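Local coordinates for protein PKS (Streptomyces sp. CNQ431, PDB 5YDA) that forms the acyltransferase domain of the splenocin polyketide synthase SpnD, a broadly selective domain that as in its relatives probably loads acyl building blocks onto a carrier protein, at residues 31-36 against 410-415; 46-51 against 96-101. One frame throughout, in Å; residues are numbered along the deposited sequence.

Contact 1 (31-36 against 410-415)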
ATOM      1  N   ARG A  31       2.742  22.966   5.335  1.00 39.27           N
ATOM      2  CA  ARG A  31       3.733  22.147   4.639  1.00 42.76           C
ATOM      3  C   ARG A  31       3.576  22.247   3.125  1.00 40.30           C
ATOM      4  O   ARG A  31       2.474  22.116   2.585  1.00 45.65           O
ATOM      5  CB  ARG A  31       3.620  20.694   5.084  1.00 39.86           C
ATOM      6  CG  ARG A  31       4.676  19.765   4.507  1.00 39.83           C
ATOM      7  CD  ARG A  31       4.566  18.369   5.146  1.00 39.23           C
ATOM      8  NE  ARG A  31       4.938  18.378   6.564  1.00 42.44           N
ATOM      9  CZ  ARG A  31       4.074  18.258   7.574  1.00 46.68           C
ATOM     10  NH1 ARG A  31       2.764  18.103   7.328  1.00 39.40           N
ATOM     11  NH2 ARG A  31       4.523  18.286   8.832  1.00 43.61           N
ATOM     12  N   LEU A  32       4.694  22.478   2.441  1.00 37.94           N
ATOM     13  CA  LEU A  32       4.716  22.631   0.994  1.00 39.14           C
ATOM     14  C   LEU A  32       5.865  21.817   0.416  1.00 38.34           C
ATOM     15  O   LEU A  32       6.856  21.527   1.095  1.00 32.40           O
ATOM     16  CB  LEU A  32       4.872  24.102   0.583  1.00 41.60           C
ATOM     17  CG  LEU A  32       3.686  25.010   0.908  1.00 50.17           C
ATOM     18  CD1 LEU A  32       4.062  26.462   0.645  1.00 51.39           C
ATOM     19  CD2 LEU A  32       2.454  24.598   0.083  1.00 53.73           C
ATOM     20  N   VAL A  33       5.721  21.467  -0.862  1.00 36.12           N
ATOM     21  CA  VAL A  33       6.742  20.756  -1.617  1.00 35.87           C
ATOM     22  C   VAL A  33       7.458  21.763  -2.507  1.00 40.03           C
ATOM     23  O   VAL A  33       6.807  22.535  -3.218  1.00 41.71           O
ATOM     24  CB  VAL A  33       6.117  19.630  -2.456  1.00 33.24           C
ATOM     25  CG1 VAL A  33       7.188  18.848  -3.201  1.00 32.87           C
ATOM     26  CG2 VAL A  33       5.277  18.720  -1.570  1.00 34.16           C
ATOM     27  N   LEU A  34       8.795  21.759  -2.465  1.00 37.08           N
ATOM     28  CA  LEU A  34       9.605  22.620  -3.323  1.00 37.10           C
ATOM     29  C   LEU A  34      10.272  21.788  -4.410  1.00 35.43           C
ATOM     30  O   LEU A  34      11.130  20.946  -4.096  1.00 34.23           O
ATOM     31  CB  LEU A  34      10.664  23.360  -2.505  1.00 36.76           C
ATOM     32  CG  LEU A  34      10.174  24.155  -1.292  1.00 41.17           C
ATOM     33  CD1 LEU A  34      11.321  24.901  -0.657  1.00 43.65           C
ATOM     34  CD2 LEU A  34       9.064  25.117  -1.681  1.00 44.18           C
ATOM     35  N   PRO A  35       9.939  21.985  -5.686  1.00 36.84           N
ATOM     36  CA  PRO A  35      10.592  21.225  -6.761  1.00 35.29           C
ATOM     37  C   PRO A  35      11.873  21.880  -7.249  1.00 40.84           C
ATOM     38  O   PRO A  35      11.991  23.106  -7.323  1.00 44.08           O
ATOM     39  CB  PRO A  35       9.536  21.244  -7.872  1.00 40.13           C
ATOM     40  CG  PRO A  35       8.872  22.591  -7.704  1.00 40.58           C
ATOM     41  CD  PRO A  35       8.863  22.858  -6.198  1.00 43.30           C
ATOM     42  N   VAL A  36      12.842  21.035  -7.598  1.00 38.80           N
ATOM     43  CA  VAL A  36      14.127  21.456  -8.147  1.00 37.47           C
ATOM     44  C   VAL A  36      14.449  20.537  -9.313  1.00 44.91           C
ATOM     45  O   VAL A  36      14.400  19.310  -9.168  1.00 45.26           O
ATOM     46  CB  VAL A  36      15.263  21.387  -7.106  1.00 42.96           C
ATOM     47  CG1 VAL A  36      16.542  21.981  -7.674  1.00 44.64           C
ATOM     48  CG2 VAL A  36      14.867  22.070  -5.804  1.00 43.03           C
ATOM     49  N   VAL A 410       4.937  12.493   5.493  1.00 24.06           N
ATOM     50  CA  VAL A 410       5.189  11.295   4.698  1.00 26.90           C
ATOM     51  C   VAL A 410       4.453  11.381   3.365  1.00 28.90           C
ATOM     52  O   VAL A 410       4.993  11.006   2.317  1.00 25.51           O
ATOM     53  CB  VAL A 410       4.799  10.042   5.501  1.00 26.23           C
ATOM     54  CG1 VAL A 410       4.887   8.789   4.626  1.00 22.42           C
ATOM     55  CG2 VAL A 410       5.695   9.917   6.736  1.00 18.84           C
ATOM     56  N   LEU A 411       3.223  11.922   3.379  1.00 25.63           N
ATOM     57  CA  LEU A 411       2.457  12.056   2.145  1.00 24.65           C
ATOM     58  C   LEU A 411       3.108  13.064   1.213  1.00 27.69           C
ATOM     59  O   LEU A 411       3.238  12.805   0.007  1.00 25.94           O
ATOM     60  CB  LEU A 411       1.011  12.465   2.453  1.00 22.92           C
ATOM     61  CG  LEU A 411       0.113  12.685   1.229  1.00 26.95           C
ATOM     62  CD1 LEU A 411       0.145  11.488   0.297  1.00 22.11           C
ATOM     63  CD2 LEU A 411      -1.336  12.988   1.652  1.00 29.90           C
ATOM     64  N   ALA A 412       3.536  14.215   1.758  1.00 25.20           N
ATOM     65  CA  ALA A 412       4.191  15.235   0.942  1.00 28.85           C
ATOM     66  C   ALA A 412       5.481  14.714   0.321  1.00 26.81           C
ATOM     67  O   ALA A 412       5.767  14.994  -0.850  1.00 28.06           O
ATOM     68  CB  ALA A 412       4.472  16.487   1.776  1.00 26.75           C
ATOM     69  N   GLU A 413       6.279  13.961   1.086  1.00 25.66           N
ATOM     70  CA  GLU A 413       7.469  13.331   0.507  1.00 30.16           C
ATOM     71  C   GLU A 413       7.100  12.382  -0.627  1.00 28.52           C
ATOM     72  O   GLU A 413       7.739  12.397  -1.685  1.00 26.12           O
ATOM     73  CB  GLU A 413       8.261  12.580   1.577  1.00 24.47           C
ATOM     74  CG  GLU A 413       8.822  13.487   2.645  1.00 32.42           C
ATOM     75  CD  GLU A 413      10.161  14.077   2.265  1.00 37.10           C
ATOM     76  OE1 GLU A 413      11.155  13.320   2.220  1.00 42.45           O
ATOM     77  OE2 GLU A 413      10.221  15.298   2.007  1.00 39.95           O
ATOM     78  N   ALA A 414       6.079  11.538  -0.419  1.00 23.64           N
ATOM     79  CA  ALA A 414       5.650  10.630  -1.478  1.00 26.77           C
ATOM     80  C   ALA A 414       5.256  11.399  -2.729  1.00 25.61           C
ATOM     81  O   ALA A 414       5.632  11.015  -3.843  1.00 26.33           O
ATOM     82  CB  ALA A 414       4.480   9.756  -1.006  1.00 21.69           C
ATOM     83  N   LEU A 415       4.501  12.493  -2.567  1.00 27.19           N
ATOM     84  CA  LEU A 415       4.085  13.276  -3.731  1.00 28.95           C
ATOM     85  C   LEU A 415       5.285  13.921  -4.411  1.00 27.92           C
ATOM     86  O   LEU A 415       5.389  13.903  -5.643  1.00 30.75           O
ATOM     87  CB  LEU A 415       3.053  14.329  -3.327  1.00 25.48           C
ATOM     88  CG  LEU A 415       1.703  13.740  -2.908  1.00 25.46           C
ATOM     89  CD1 LEU A 415       0.788  14.793  -2.327  1.00 24.41           C
ATOM     90  CD2 LEU A 415       1.027  13.040  -4.084  1.00 23.34           C
TER

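Contact 2 (46-51 against 96-101)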
ATOM      1  N   GLY A  46      24.086  21.158  -7.018  1.00 61.15           N
ATOM      2  CA  GLY A  46      24.513  22.546  -6.984  1.00 59.96           C
ATOM      3  C   GLY A  46      23.336  23.499  -6.958  1.00 57.66           C
ATOM      4  O   GLY A  46      23.276  24.418  -6.134  1.00 56.83           O
ATOM      5  N   GLN A  47      22.366  23.268  -7.842  1.00 53.43           N
ATOM      6  CA  GLN A  47      21.200  24.141  -7.903  1.00 59.36           C
ATOM      7  C   GLN A  47      20.401  24.124  -6.600  1.00 56.79           C
ATOM      8  O   GLN A  47      19.746  25.119  -6.260  1.00 50.33           O
ATOM      9  CB  GLN A  47      20.327  23.730  -9.081  1.00 56.57           C
ATOM     10  CG  GLN A  47      19.666  24.880  -9.770  1.00 60.34           C
ATOM     11  CD  GLN A  47      19.014  24.454 -11.061  1.00 69.51           C
ATOM     12  OE1 GLN A  47      17.795  24.566 -11.221  1.00 74.21           O
ATOM     13  NE2 GLN A  47      19.820  23.958 -11.996  1.00 63.07           N
ATOM     14  N   ALA A  48      20.452  23.018  -5.850  1.00 52.87           N
ATOM     15  CA  ALA A  48      19.706  22.943  -4.599  1.00 52.70           C
ATOM     16  C   ALA A  48      20.402  23.712  -3.487  1.00 54.47           C
ATOM     17  O   ALA A  48      19.736  24.325  -2.641  1.00 51.60           O
ATOM     18  CB  ALA A  48      19.500  21.487  -4.185  1.00 52.76           C
ATOM     19  N   HIS A  49      21.737  23.683  -3.461  1.00 57.82           N
ATOM     20  CA  HIS A  49      22.462  24.508  -2.498  1.00 59.14           C
ATOM     21  C   HIS A  49      22.374  25.984  -2.856  1.00 54.27           C
ATOM     22  O   HIS A  49      22.331  26.831  -1.958  1.00 57.69           O
ATOM     23  CB  HIS A  49      23.925  24.069  -2.406  1.00 63.12           C
ATOM     24  CG  HIS A  49      24.100  22.667  -1.918  1.00 64.32           C
ATOM     25  ND1 HIS A  49      23.539  21.583  -2.557  1.00 65.75           N
ATOM     26  CD2 HIS A  49      24.753  22.172  -0.840  1.00 65.22           C
ATOM     27  CE1 HIS A  49      23.848  20.479  -1.903  1.00 70.10           C
ATOM     28  NE2 HIS A  49      24.584  20.809  -0.855  1.00 69.04           N
ATOM     29  N   ALA A  50      22.342  26.307  -4.154  1.00 53.00           N
ATOM     30  CA  ALA A  50      22.120  27.689  -4.575  1.00 54.16           C
ATOM     31  C   ALA A  50      20.829  28.236  -3.977  1.00 57.21           C
ATOM     32  O   ALA A  50      20.835  29.275  -3.303  1.00 57.48           O
ATOM     33  CB  ALA A  50      22.085  27.776  -6.102  1.00 50.58           C
ATOM     34  N   LEU A  51      19.710  27.528  -4.197  1.00 58.15           N
ATOM     35  CA  LEU A  51      18.430  27.969  -3.648  1.00 54.03           C
ATOM     36  C   LEU A  51      18.484  28.065  -2.129  1.00 53.84           C
ATOM     37  O   LEU A  51      17.886  28.969  -1.532  1.00 55.88           O
ATOM     38  CB  LEU A  51      17.313  27.027  -4.094  1.00 46.27           C
ATOM     39  CG  LEU A  51      15.934  27.298  -3.495  1.00 57.28           C
ATOM     40  CD1 LEU A  51      15.247  28.509  -4.147  1.00 56.66           C
ATOM     41  CD2 LEU A  51      15.047  26.061  -3.602  1.00 56.19           C
ATOM     42  N   ARG A  96      20.228  21.557   1.732  1.00 47.09           N
ATOM     43  CA  ARG A  96      21.634  21.174   1.874  1.00 53.38           C
ATOM     44  C   ARG A  96      21.793  19.664   1.853  1.00 53.80           C
ATOM     45  O   ARG A  96      22.587  19.119   1.076  1.00 61.33           O
ATOM     46  CB  ARG A  96      22.220  21.716   3.174  1.00 54.20           C
ATOM     47  CG  ARG A  96      21.984  23.164   3.395  1.00 52.22           C
ATOM     48  CD  ARG A  96      23.018  23.984   2.681  1.00 59.35           C
ATOM     49  NE  ARG A  96      22.742  25.395   2.890  1.00 70.69           N
ATOM     50  CZ  ARG A  96      23.330  26.139   3.816  1.00 63.30           C
ATOM     51  NH1 ARG A  96      24.241  25.609   4.621  1.00 64.77           N
ATOM     52  NH2 ARG A  96      23.002  27.412   3.929  1.00 62.34           N
ATOM     53  N   ALA A  97      21.061  18.976   2.730  1.00 48.94           N
ATOM     54  CA  ALA A  97      21.078  17.523   2.782  1.00 48.82           C
ATOM     55  C   ALA A  97      20.549  16.886   1.508  1.00 48.37           C
ATOM     56  O   ALA A  97      20.710  15.673   1.334  1.00 52.93           O
ATOM     57  CB  ALA A  97      20.253  17.048   3.977  1.00 48.26           C
ATOM     58  N   ALA A  98      19.931  17.666   0.623  1.00 48.59           N
ATOM     59  CA  ALA A  98      19.226  17.106  -0.520  1.00 49.03           C
ATOM     60  C   ALA A  98      20.186  16.328  -1.402  1.00 50.37           C
ATOM     61  O   ALA A  98      21.204  16.861  -1.850  1.00 49.64           O
ATOM     62  CB  ALA A  98      18.547  18.217  -1.320  1.00 44.04           C
ATOM     63  N   VAL A  99      19.863  15.059  -1.628  1.00 54.09           N
ATOM     64  CA  VAL A  99      20.600  14.191  -2.536  1.00 59.53           C
ATOM     65  C   VAL A  99      19.611  13.683  -3.587  1.00 52.29           C
ATOM     66  O   VAL A  99      18.507  13.275  -3.226  1.00 51.45           O
ATOM     67  CB  VAL A  99      21.277  13.010  -1.817  1.00 53.52           C
ATOM     68  CG1 VAL A  99      22.297  13.517  -0.804  1.00 46.73           C
ATOM     69  CG2 VAL A  99      20.253  12.125  -1.113  1.00 50.00           C
ATOM     70  N   PRO A 100      19.945  13.728  -4.875  1.00 49.08           N
ATOM     71  CA  PRO A 100      19.058  13.114  -5.872  1.00 51.91           C
ATOM     72  C   PRO A 100      18.825  11.648  -5.533  1.00 52.64           C
ATOM     73  O   PRO A 100      19.746  10.932  -5.136  1.00 50.71           O
ATOM     74  CB  PRO A 100      19.825  13.283  -7.189  1.00 50.74           C
ATOM     75  CG  PRO A 100      21.232  13.567  -6.793  1.00 56.03           C
ATOM     76  CD  PRO A 100      21.170  14.271  -5.475  1.00 52.00           C
ATOM     77  N   ALA A 101      17.568  11.213  -5.657  1.00 47.30           N
ATOM     78  CA  ALA A 101      17.172   9.891  -5.196  1.00 47.27           C
ATOM     79  C   ALA A 101      16.468   9.033  -6.239  1.00 50.04           C
ATOM     80  O   ALA A 101      16.307   7.833  -5.996  1.00 49.44           O
ATOM     81  CB  ALA A 101      16.261  10.002  -3.960  1.00 41.60           C
TER

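Contact 1 (31-36 against 410-415)
V33 and A412 bring strand 32-38 and helix 407-420 together, their CA atoms 6.6 Å apart, the shortest such spacing between residues 31-36 and 410-415. No hydrogen bond links the two, and the contact is small, about 150 Å² in all, with the methyl of A412 at its middle. That methyl meets two strand-side groups. CG2 of V33 lies 4.1 Å from A412 CB and, a little closer, 3.8 Å from A412 O, so one methyl branch covers both the side chain and the carbonyl of the same helical residue. With CG1 of V33 anti to the backbone N (chi1 -178°), CG2 is the branch left for the helix. R31 adds an aliphatic touch: its CD rests 3.9 Å from A412 CB, and a bend about CG-CD (chi3 -68°) carries NE and the guanidinium away from A412. T82 of strand 79-85 and L427 also pack on V33, while V33 O accepts a hydrogen bond from R71 of helix 63-72. S84 of strand 79-85 touches A412 and bonds to E413, so this late helix packs back on both strands of the N-terminal antiparallel sheet, consistent with a ketosynthase-acyltransferase linker.

Contact 2 (46-51 against 96-101)
With CG anti to the carbonyl carbon and beside the backbone N (chi1 -62°), and chi2 at 58°, H49 of helix 43-56 turns one face of its imidazole to R96 at the end of helix 88-97. Here the backbones come closest, H49 CA 5.6 Å from R96 CA. R96 CA sits over that face, 4.0 Å from the plane and displaced toward the rim. R96 O stands above the same face, 3.3 Å from H49 NE2, so the approach is badly angled and no hydrogen bond results. The polar hold on the ring is at ND1, hydrogen-bonded to R45 O one turn back, which helps fix its rotation. The R96 side chain continues past the rim of that same face, its CD 4.3 Å from H49 CD2, to a salt bridge from NH2 to E56 farther along helix 43-56, a second tie between the helices. Beside the ring, A48 CB and A98 CB make a loose apolar touch at 4.5 Å. This is helix-on-helix packing within what is probably the ketosynthase-acyltransferase linker: A52 lies against R96, and P100 packs on L44 and R45 as the chain leaves toward strand 112-116.

Contact 2 is nested within the chain loop that contact 1 closes: strand 32-38 leads into helix 43-56, then, after helix 63-72 and strand 79-85, comes helix 88-97, and much later helix 407-420. The centres of the two contacts lie 15 Å apart, and the nearest atoms approach to about 4 Å without touching. Contact 1 brings the helix near the C-terminus back to the small two-stranded sheet near the start of the chain. Contact 2 packs helix 43-56 against helix 88-97 and the loop after it, within the same early portion. That portion, probably the linker that in relatives joins the ketosynthase to the acyltransferase, is thus packed both internally and against the end of the chain.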